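Local coordinates for nicotinamide riboside transporter PnuC (Neisseria mucosa ATCC 25996, PDB 4QTN), which probably carries nicotinamide riboside, a vitamin B3 form, across the bacterial inner membrane, working as a homotrimer, at residues A123-V128 / K230-H235; R177-W182 / Y223-W228. All blocks are in the same frame, centred on the assembly; numbering follows the deposited sequence.

Contact 1 of 2, residues A123-V128 / K230-H235; sequences AKALTV and KLVKRH
Leu231 meets Ala123 where the last turn of helix 208-234 comes alongside the irregular, mostly extended segment 123-128: the CB atoms of Leu231 and Ala123 lie 3.9 Å apart. Val232 does most of the work, and its CA stands 4.7 Å from that of Ala123, the nearest backbone approach of the two segments. Its CG1 is anti to the backbone N (chi1 151°), which lets the two methyls reach different residues of 123-125. CG2 of Val232 packs on Ala123 CB at 3.6 Å and also sits 3.5 Å from Lys124 O, whereas CG1 of Val232 reaches Ala125 CB at 3.9 Å. The two methyls of Val232 thus span the two alanines, whose methyls both point at the helix, while Lys124 between them turns its side chain away. Past the valine, His235 draws near the backbone at Ala123 and also touches Glu120 and Lys122 of the same loop. No hydrogen bond links the two segments, and the surface buried is modest, 234 Å². The contact is therefore small in scale: methyl groups packed on one another and against backbone carbonyls, with no directional bond between the segments, join the loop, probably cytoplasmic, to the end of the final helix.

Contact 2 of 2, residues R177-W182 / Y223-W228; sequences RYREQW and YGYINW. With NNR (Nicotinamide riboside), chain I.
With CG beside its backbone N (chi1 -59°), Trp182 lays its indole against helix 208-234, and Trp228, at chi1 -91°, turns its own ring to receive the edge of that indole. The result is an edge-to-face pair: the five-membered ring centroids are 4.5 Å apart, the planes 63° apart, and Trp182 NE1 lies over the Trp228 face, 3.1 Å from Trp228 CG. One face of Trp182 rests directly on the helix backbone in a CH-pi contact, Gly224 CA standing 3.5 Å from the centroid of the Trp182 six-membered ring. Beside it, the CB atoms of Trp182 and Tyr225 pack at 3.5 Å. Gln181 brings its amide over the same face of Trp228 as Trp182 NE1, with Gln181 NE2 3.3 Å from Trp228 CH2; its OE1 accepts a hydrogen bond from Trp185. Trp228 NE1 bonds to Val57 O, which helps fix the ring's rotation. Arg179 pairs with Glu180 by charge alone, since the carboxylate oxygen lies above the guanidinium plane. Without a hydrogen bond between the segments, the join relies on aromatic surfaces, and Trp182 carries it to the ligand: its CZ3 lies 3.7 Å from C4 of nicotinamide riboside.

How the contacts relate
Contacts 1 and 2 share helix 208-234, use successive parts of its C-terminal half, and have centres 9 Å apart. Their other segments are joined by two probable backbone hydrogen bonds: Lys124 N to Arg177 O at 2.7 Å and Lys124 O to Arg179 N at 2.8 Å. Side chains add to this, Leu126 CD2 packing 3.4 Å from Tyr178 CE1. Only contact 2 reaches the substrate pocket, through Trp182; in contact 1 the Leu231 side chain remains about 11 Å from the bound nicotinamide riboside. Both contacts also touch a second subunit, where Leu126 O of contact 1 is hydrogen-bonded to His17 of the second subunit and Arg179 of contact 2 packs on that same histidine.

Contact 1 of 2, residues A123-V128 / K230-H235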
ATOM      1  N   ALA C 123       6.587   0.852 -26.371  1.00 97.09           N
ATOM      2  CA  ALA C 123       5.584   0.188 -25.547  1.00 97.19           C
ATOM      3  C   ALA C 123       4.246   0.136 -26.265  1.00 93.65           C
ATOM      4  O   ALA C 123       3.869   1.090 -26.928  1.00 99.30           O
ATOM      5  CB  ALA C 123       5.447   0.903 -24.212  1.00 98.55           C
ATOM      6  N   LYS C 124       3.546  -0.994 -26.143  1.00 89.05           N
ATOM      7  CA  LYS C 124       2.243  -1.191 -26.801  1.00 93.47           C
ATOM      8  C   LYS C 124       1.143  -1.385 -25.763  1.00 92.91           C
ATOM      9  O   LYS C 124       1.419  -1.756 -24.625  1.00 86.22           O
ATOM     10  CB  LYS C 124       2.280  -2.398 -27.766  1.00 90.46           C
ATOM     11  CG  LYS C 124       3.315  -2.287 -28.869  1.00 93.47           C
ATOM     12  CD  LYS C 124       3.155  -3.370 -29.929  1.00103.30           C
ATOM     13  CE  LYS C 124       3.524  -4.755 -29.398  1.00101.83           C
ATOM     14  NZ  LYS C 124       3.690  -5.746 -30.500  1.00102.17           N
ATOM     15  N   ALA C 125      -0.106  -1.148 -26.175  1.00 97.12           N
ATOM     16  CA  ALA C 125      -1.261  -1.275 -25.284  1.00 94.56           C
ATOM     17  C   ALA C 125      -2.287  -2.246 -25.845  1.00 95.16           C
ATOM     18  O   ALA C 125      -2.861  -1.995 -26.899  1.00100.03           O
ATOM     19  CB  ALA C 125      -1.904   0.084 -25.054  1.00 93.92           C
ATOM     20  N   LEU C 126      -2.518  -3.350 -25.121  1.00 92.90           N
ATOM     21  CA  LEU C 126      -3.637  -4.271 -25.391  1.00 95.04           C
ATOM     22  C   LEU C 126      -4.976  -3.567 -25.275  1.00100.47           C
ATOM     23  O   LEU C 126      -5.113  -2.614 -24.490  1.00104.52           O
ATOM     24  CB  LEU C 126      -3.628  -5.430 -24.400  1.00 89.22           C
ATOM     25  CG  LEU C 126      -2.447  -6.391 -24.360  1.00 86.93           C
ATOM     26  CD1 LEU C 126      -2.698  -7.376 -23.249  1.00 88.56           C
ATOM     27  CD2 LEU C 126      -2.219  -7.116 -25.683  1.00 84.43           C
ATOM     28  N   THR C 127      -5.977  -4.051 -26.028  1.00 99.54           N
ATOM     29  CA  THR C 127      -7.367  -3.588 -25.841  1.00 99.06           C
ATOM     30  C   THR C 127      -8.124  -4.535 -24.925  1.00 90.18           C
ATOM     31  O   THR C 127      -7.603  -5.583 -24.544  1.00 83.09           O
ATOM     32  CB  THR C 127      -8.128  -3.430 -27.160  1.00103.14           C
ATOM     33  OG1 THR C 127      -8.582  -4.710 -27.605  1.00112.58           O
ATOM     34  CG2 THR C 127      -7.245  -2.802 -28.212  1.00105.94           C
ATOM     35  N   VAL C 128      -9.337  -4.147 -24.550  1.00 87.79           N
ATOM     36  CA  VAL C 128     -10.073  -4.857 -23.525  1.00 87.13           C
ATOM     37  C   VAL C 128     -10.360  -6.272 -24.021  1.00 92.95           C
ATOM     38  O   VAL C 128     -10.238  -7.265 -23.267  1.00 87.50           O
ATOM     39  CB  VAL C 128     -11.401  -4.133 -23.193  1.00 90.20           C
ATOM     40  CG1 VAL C 128     -12.059  -4.749 -21.973  1.00 88.63           C
ATOM     41  CG2 VAL C 128     -11.167  -2.638 -22.975  1.00 95.93           C
ATOM     42  N   LYS C 230       3.160   6.619 -20.036  1.00 93.91           N
ATOM     43  CA  LYS C 230       3.817   7.738 -20.728  1.00 96.96           C
ATOM     44  C   LYS C 230       4.523   7.237 -22.003  1.00 94.31           C
ATOM     45  O   LYS C 230       4.549   7.926 -23.028  1.00102.21           O
ATOM     46  CB  LYS C 230       4.799   8.479 -19.790  1.00 93.23           C
ATOM     47  CG  LYS C 230       4.105   9.351 -18.728  1.00 97.93           C
ATOM     48  CD  LYS C 230       4.872   9.381 -17.385  1.00103.62           C
ATOM     49  CE  LYS C 230       5.828  10.573 -17.262  1.00110.80           C
ATOM     50  NZ  LYS C 230       5.304  11.670 -16.389  1.00110.80           N
ATOM     51  N   LEU C 231       5.017   6.010 -21.937  1.00 84.25           N
ATOM     52  CA  LEU C 231       5.805   5.408 -22.990  1.00 82.86           C
ATOM     53  C   LEU C 231       4.899   4.991 -24.145  1.00 84.73           C
ATOM     54  O   LEU C 231       5.202   5.238 -25.312  1.00 90.57           O
ATOM     55  CB  LEU C 231       6.485   4.176 -22.417  1.00 84.78           C
ATOM     56  CG  LEU C 231       7.948   3.770 -22.558  1.00 84.49           C
ATOM     57  CD1 LEU C 231       8.913   4.939 -22.640  1.00 87.23           C
ATOM     58  CD2 LEU C 231       8.260   2.897 -21.356  1.00 81.56           C
ATOM     59  N   VAL C 232       3.791   4.339 -23.814  1.00 85.07           N
ATOM     60  CA  VAL C 232       2.820   3.914 -24.821  1.00 87.66           C
ATOM     61  C   VAL C 232       2.308   5.097 -25.643  1.00 88.64           C
ATOM     62  O   VAL C 232       2.057   4.955 -26.821  1.00 96.37           O
ATOM     63  CB  VAL C 232       1.627   3.136 -24.188  1.00 89.06           C
ATOM     64  CG1 VAL C 232       0.361   3.308 -25.009  1.00 81.29           C
ATOM     65  CG2 VAL C 232       1.970   1.660 -24.043  1.00 90.19           C
ATOM     66  N   LYS C 233       2.158   6.262 -25.014  1.00 84.82           N
ATOM     67  CA  LYS C 233       1.780   7.456 -25.748  1.00 86.33           C
ATOM     68  C   LYS C 233       2.886   7.944 -26.653  1.00 92.13           C
ATOM     69  O   LYS C 233       2.627   8.319 -27.772  1.00102.71           O
ATOM     70  CB  LYS C 233       1.338   8.574 -24.813  1.00 87.62           C
ATOM     71  CG  LYS C 233      -0.170   8.692 -24.654  1.00100.07           C
ATOM     72  CD  LYS C 233      -0.548   9.680 -23.548  1.00110.49           C
ATOM     73  CE  LYS C 233      -1.672   9.141 -22.658  1.00110.71           C
ATOM     74  NZ  LYS C 233      -1.271   9.075 -21.216  1.00101.56           N
ATOM     75  N   ARG C 234       4.127   7.931 -26.182  1.00 97.89           N
ATOM     76  CA  ARG C 234       5.232   8.444 -26.998  1.00108.67           C
ATOM     77  C   ARG C 234       5.263   7.754 -28.365  1.00114.19           C
ATOM     78  O   ARG C 234       5.900   8.245 -29.297  1.00128.42           O
ATOM     79  CB  ARG C 234       6.602   8.318 -26.278  1.00117.35           C
ATOM     80  CG  ARG C 234       6.794   9.238 -25.057  1.00119.84           C
ATOM     81  CD  ARG C 234       8.267   9.600 -24.834  1.00124.28           C
ATOM     82  NE  ARG C 234       8.701  10.617 -25.803  1.00139.52           N
ATOM     83  CZ  ARG C 234       9.471  10.369 -26.862  1.00141.46           C
ATOM     84  NH1 ARG C 234       9.947   9.142 -27.064  1.00143.52           N
ATOM     85  NH2 ARG C 234       9.776  11.354 -27.716  1.00134.73           N
ATOM     86  N   HIS C 235       4.525   6.650 -28.497  1.00110.83           N
ATOM     87  CA  HIS C 235       4.578   5.841 -29.718  1.00120.60           C
ATOM     88  C   HIS C 235       3.213   5.325 -30.194  1.00128.72           C
ATOM     89  O   HIS C 235       2.930   4.124 -30.134  1.00126.06           O
ATOM     90  CB  HIS C 235       5.571   4.725 -29.516  1.00115.50           C
ATOM     91  CG  HIS C 235       6.812   5.177 -28.825  1.00121.92           C
ATOM     92  ND1 HIS C 235       7.694   4.313 -28.217  1.00126.44           N
ATOM     93  CD2 HIS C 235       7.307   6.422 -28.624  1.00126.07           C
ATOM     94  CE1 HIS C 235       8.688   5.007 -27.689  1.00126.29           C
ATOM     95  NE2 HIS C 235       8.472   6.289 -27.918  1.00122.00           N
TER

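Contact 2 of 2, residues R177-W182 / Y223-W228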
ATOM      1  N   ARG C 177       6.402  -6.443 -24.912  1.00 86.56           N
ATOM      2  CA  ARG C 177       6.337  -4.956 -24.873  1.00 83.39           C
ATOM      3  C   ARG C 177       4.949  -4.335 -24.562  1.00 84.81           C
ATOM      4  O   ARG C 177       4.649  -3.236 -25.012  1.00 85.36           O
ATOM      5  CB  ARG C 177       6.902  -4.359 -26.162  1.00 83.46           C
ATOM      6  CG  ARG C 177       8.399  -4.501 -26.297  1.00 89.49           C
ATOM      7  CD  ARG C 177       8.815  -4.837 -27.719  1.00 96.86           C
ATOM      8  NE  ARG C 177       8.129  -4.009 -28.700  1.00100.93           N
ATOM      9  CZ  ARG C 177       7.458  -4.485 -29.742  1.00107.84           C
ATOM     10  NH1 ARG C 177       7.410  -5.804 -29.966  1.00111.15           N
ATOM     11  NH2 ARG C 177       6.848  -3.643 -30.571  1.00109.52           N
ATOM     12  N   TYR C 178       4.120  -5.026 -23.785  1.00 85.39           N
ATOM     13  CA  TYR C 178       2.776  -4.515 -23.481  1.00 84.85           C
ATOM     14  C   TYR C 178       2.710  -3.856 -22.123  1.00 84.14           C
ATOM     15  O   TYR C 178       3.262  -4.358 -21.149  1.00 91.00           O
ATOM     16  CB  TYR C 178       1.721  -5.624 -23.596  1.00 87.63           C
ATOM     17  CG  TYR C 178       1.418  -6.002 -25.033  1.00 96.89           C
ATOM     18  CD1 TYR C 178       0.656  -5.160 -25.857  1.00103.25           C
ATOM     19  CD2 TYR C 178       1.925  -7.169 -25.582  1.00 99.19           C
ATOM     20  CE1 TYR C 178       0.393  -5.491 -27.175  1.00107.06           C
ATOM     21  CE2 TYR C 178       1.674  -7.509 -26.902  1.00109.87           C
ATOM     22  CZ  TYR C 178       0.905  -6.669 -27.695  1.00110.69           C
ATOM     23  OH  TYR C 178       0.662  -7.007 -29.009  1.00112.63           O
ATOM     24  N   ARG C 179       2.024  -2.726 -22.055  1.00 82.93           N
ATOM     25  CA  ARG C 179       1.912  -1.985 -20.808  1.00 80.07           C
ATOM     26  C   ARG C 179       1.047  -2.690 -19.751  1.00 84.12           C
ATOM     27  O   ARG C 179       1.133  -2.376 -18.592  1.00 89.68           O
ATOM     28  CB  ARG C 179       1.378  -0.591 -21.059  1.00 78.27           C
ATOM     29  CG  ARG C 179       0.450  -0.120 -19.968  1.00 81.41           C
ATOM     30  CD  ARG C 179       0.170   1.347 -20.089  1.00 93.96           C
ATOM     31  NE  ARG C 179      -0.786   1.628 -21.146  1.00102.19           N
ATOM     32  CZ  ARG C 179      -2.083   1.357 -21.069  1.00113.41           C
ATOM     33  NH1 ARG C 179      -2.589   0.770 -19.981  1.00115.58           N
ATOM     34  NH2 ARG C 179      -2.877   1.662 -22.086  1.00125.32           N
ATOM     35  N   GLU C 180       0.202  -3.626 -20.152  1.00 96.00           N
ATOM     36  CA  GLU C 180      -0.711  -4.256 -19.181  1.00100.66           C
ATOM     37  C   GLU C 180       0.010  -5.221 -18.233  1.00 98.11           C
ATOM     38  O   GLU C 180      -0.574  -5.702 -17.259  1.00 97.68           O
ATOM     39  CB  GLU C 180      -1.892  -4.935 -19.886  1.00103.90           C
ATOM     40  CG  GLU C 180      -2.951  -3.950 -20.403  1.00116.05           C
ATOM     41  CD  GLU C 180      -2.417  -3.010 -21.485  1.00116.29           C
ATOM     42  OE1 GLU C 180      -1.475  -3.412 -22.201  1.00107.62           O
ATOM     43  OE2 GLU C 180      -2.941  -1.873 -21.619  1.00118.28           O
ATOM     44  N   GLN C 181       1.288  -5.478 -18.516  1.00 90.97           N
ATOM     45  CA  GLN C 181       2.111  -6.326 -17.676  1.00 90.73           C
ATOM     46  C   GLN C 181       2.121  -5.797 -16.232  1.00 93.93           C
ATOM     47  O   GLN C 181       1.964  -6.561 -15.289  1.00 98.34           O
ATOM     48  CB  GLN C 181       3.532  -6.385 -18.229  1.00 93.88           C
ATOM     49  CG  GLN C 181       4.188  -5.008 -18.361  1.00 96.43           C
ATOM     50  CD  GLN C 181       5.696  -5.077 -18.436  1.00 90.77           C
ATOM     51  OE1 GLN C 181       6.345  -5.653 -17.563  1.00 83.23           O
ATOM     52  NE2 GLN C 181       6.266  -4.491 -19.484  1.00 85.46           N
ATOM     53  N   TRP C 182       2.260  -4.477 -16.083  1.00 90.94           N
ATOM     54  CA  TRP C 182       2.274  -3.835 -14.763  1.00 88.68           C
ATOM     55  C   TRP C 182       1.044  -4.065 -13.878  1.00 85.28           C
ATOM     56  O   TRP C 182       1.167  -4.133 -12.661  1.00 90.52           O
ATOM     57  CB  TRP C 182       2.591  -2.346 -14.880  1.00 85.64           C
ATOM     58  CG  TRP C 182       3.906  -2.112 -15.524  1.00 86.61           C
ATOM     59  CD1 TRP C 182       4.120  -1.717 -16.798  1.00 90.16           C
ATOM     60  CD2 TRP C 182       5.208  -2.323 -14.946  1.00 83.68           C
ATOM     61  NE1 TRP C 182       5.463  -1.631 -17.054  1.00 94.37           N
ATOM     62  CE2 TRP C 182       6.155  -1.999 -15.931  1.00 86.61           C
ATOM     63  CE3 TRP C 182       5.660  -2.731 -13.688  1.00 78.21           C
ATOM     64  CZ2 TRP C 182       7.532  -2.084 -15.707  1.00 78.18           C
ATOM     65  CZ3 TRP C 182       7.026  -2.815 -13.469  1.00 73.98           C
ATOM     66  CH2 TRP C 182       7.942  -2.506 -14.479  1.00 72.59           C
ATOM     67  N   TYR C 223       5.192   2.590 -10.217  1.00 74.73           N
ATOM     68  CA  TYR C 223       5.930   3.473 -11.140  1.00 78.67           C
ATOM     69  C   TYR C 223       5.907   2.961 -12.584  1.00 80.43           C
ATOM     70  O   TYR C 223       5.626   3.720 -13.509  1.00 84.71           O
ATOM     71  CB  TYR C 223       7.369   3.659 -10.713  1.00 79.12           C
ATOM     72  CG  TYR C 223       8.040   4.747 -11.484  1.00 84.05           C
ATOM     73  CD1 TYR C 223       7.588   6.068 -11.374  1.00 88.29           C
ATOM     74  CD2 TYR C 223       9.097   4.471 -12.370  1.00 89.97           C
ATOM     75  CE1 TYR C 223       8.171   7.091 -12.083  1.00 93.55           C
ATOM     76  CE2 TYR C 223       9.705   5.503 -13.095  1.00 97.36           C
ATOM     77  CZ  TYR C 223       9.229   6.816 -12.935  1.00101.61           C
ATOM     78  OH  TYR C 223       9.782   7.859 -13.617  1.00102.77           O
ATOM     79  N   GLY C 224       6.237   1.675 -12.762  1.00 80.82           N
ATOM     80  CA  GLY C 224       6.213   1.014 -14.077  1.00 77.60           C
ATOM     81  C   GLY C 224       4.925   1.261 -14.840  1.00 75.04           C
ATOM     82  O   GLY C 224       4.934   1.784 -15.958  1.00 73.19           O
ATOM     83  N   TYR C 225       3.810   0.931 -14.220  1.00 72.65           N
ATOM     84  CA  TYR C 225       2.525   1.203 -14.817  1.00 75.93           C
ATOM     85  C   TYR C 225       2.405   2.667 -15.259  1.00 76.10           C
ATOM     86  O   TYR C 225       2.131   2.944 -16.440  1.00 76.84           O
ATOM     87  CB  TYR C 225       1.415   0.831 -13.870  1.00 75.75           C
ATOM     88  CG  TYR C 225       0.134   0.462 -14.545  1.00 79.78           C
ATOM     89  CD1 TYR C 225      -0.350   1.207 -15.585  1.00 82.58           C
ATOM     90  CD2 TYR C 225      -0.630  -0.602 -14.093  1.00 89.13           C
ATOM     91  CE1 TYR C 225      -1.559   0.905 -16.184  1.00 92.74           C
ATOM     92  CE2 TYR C 225      -1.858  -0.906 -14.675  1.00 95.50           C
ATOM     93  CZ  TYR C 225      -2.313  -0.146 -15.726  1.00 95.88           C
ATOM     94  OH  TYR C 225      -3.519  -0.433 -16.343  1.00107.78           O
ATOM     95  N   ILE C 226       2.670   3.600 -14.346  1.00 75.51           N
ATOM     96  CA  ILE C 226       2.674   5.043 -14.707  1.00 75.80           C
ATOM     97  C   ILE C 226       3.600   5.391 -15.900  1.00 76.90           C
ATOM     98  O   ILE C 226       3.140   5.973 -16.890  1.00 80.97           O
ATOM     99  CB  ILE C 226       3.005   5.944 -13.519  1.00 73.97           C
ATOM    100  CG1 ILE C 226       1.800   6.094 -12.624  1.00 76.62           C
ATOM    101  CG2 ILE C 226       3.387   7.314 -14.000  1.00 79.30           C
ATOM    102  CD1 ILE C 226       2.144   6.023 -11.157  1.00 81.87           C
ATOM    103  N   ASN C 227       4.879   5.007 -15.812  1.00 72.90           N
ATOM    104  CA  ASN C 227       5.878   5.369 -16.823  1.00 75.47           C
ATOM    105  C   ASN C 227       5.661   4.714 -18.144  1.00 78.77           C
ATOM    106  O   ASN C 227       5.821   5.353 -19.190  1.00 85.95           O
ATOM    107  CB  ASN C 227       7.275   5.021 -16.358  1.00 81.21           C
ATOM    108  CG  ASN C 227       8.348   5.723 -17.177  1.00 91.20           C
ATOM    109  OD1 ASN C 227       8.470   6.963 -17.137  1.00 97.24           O
ATOM    110  ND2 ASN C 227       9.137   4.942 -17.923  1.00 87.96           N
ATOM    111  N   TRP C 228       5.381   3.412 -18.112  1.00 78.90           N
ATOM    112  CA  TRP C 228       4.979   2.684 -19.317  1.00 78.65           C
ATOM    113  C   TRP C 228       3.736   3.261 -20.005  1.00 79.26           C
ATOM    114  O   TRP C 228       3.638   3.220 -21.227  1.00 82.76           O
ATOM    115  CB  TRP C 228       4.823   1.191 -19.041  1.00 75.71           C
ATOM    116  CG  TRP C 228       6.058   0.486 -19.274  1.00 75.86           C
ATOM    117  CD1 TRP C 228       7.239   0.702 -18.651  1.00 78.50           C
ATOM    118  CD2 TRP C 228       6.293  -0.534 -20.246  1.00 79.59           C
ATOM    119  NE1 TRP C 228       8.212  -0.127 -19.162  1.00 81.84           N
ATOM    120  CE2 TRP C 228       7.656  -0.900 -20.143  1.00 83.04           C
ATOM    121  CE3 TRP C 228       5.487  -1.191 -21.178  1.00 80.12           C
ATOM    122  CZ2 TRP C 228       8.229  -1.893 -20.943  1.00 84.86           C
ATOM    123  CZ3 TRP C 228       6.065  -2.177 -21.986  1.00 83.62           C
ATOM    124  CH2 TRP C 228       7.418  -2.513 -21.860  1.00 86.13           C
TER
HETATM  125  O2R NNR I 301      12.742  -9.190 -16.030  1.00105.58           O
HETATM  126  C2R NNR I 301      12.185  -9.351 -14.611  1.00103.59           C
HETATM  127  C3R NNR I 301      12.841 -10.555 -13.926  1.00104.16           C
HETATM  128  O3R NNR I 301      13.208 -11.462 -14.866  1.00125.38           O
HETATM  129  C4R NNR I 301      11.756 -11.156 -13.057  1.00105.77           C
HETATM  130  C5R NNR I 301      11.807 -10.616 -11.567  1.00111.39           C
HETATM  131  O5R NNR I 301      10.535 -10.937 -10.910  1.00117.91           O
HETATM  132  O4R NNR I 301      10.632 -10.825 -13.628  1.00103.24           O
HETATM  133  C1R NNR I 301      10.908  -9.587 -14.616  1.00 99.60           C
HETATM  134  N1  NNR I 301      10.128  -8.414 -14.178  1.00 99.32           N
HETATM  135  C2  NNR I 301       9.565  -8.359 -12.894  1.00 83.42           C
HETATM  136  C6  NNR I 301       9.951  -7.353 -15.034  1.00 95.62           C
HETATM  137  C5  NNR I 301       9.214  -6.221 -14.607  1.00 95.41           C
HETATM  138  C4  NNR I 301       8.651  -6.182 -13.350  1.00 77.23           C
HETATM  139  C3  NNR I 301       8.829  -7.222 -12.489  1.00 77.25           C
HETATM  140  C7  NNR I 301       8.229  -7.123 -11.097  1.00 88.53           C
HETATM  141  O7  NNR I 301       7.978  -8.109 -10.469  1.00 99.16           O
HETATM  142  N7  NNR I 301       7.976  -5.828 -10.526  1.00102.10           N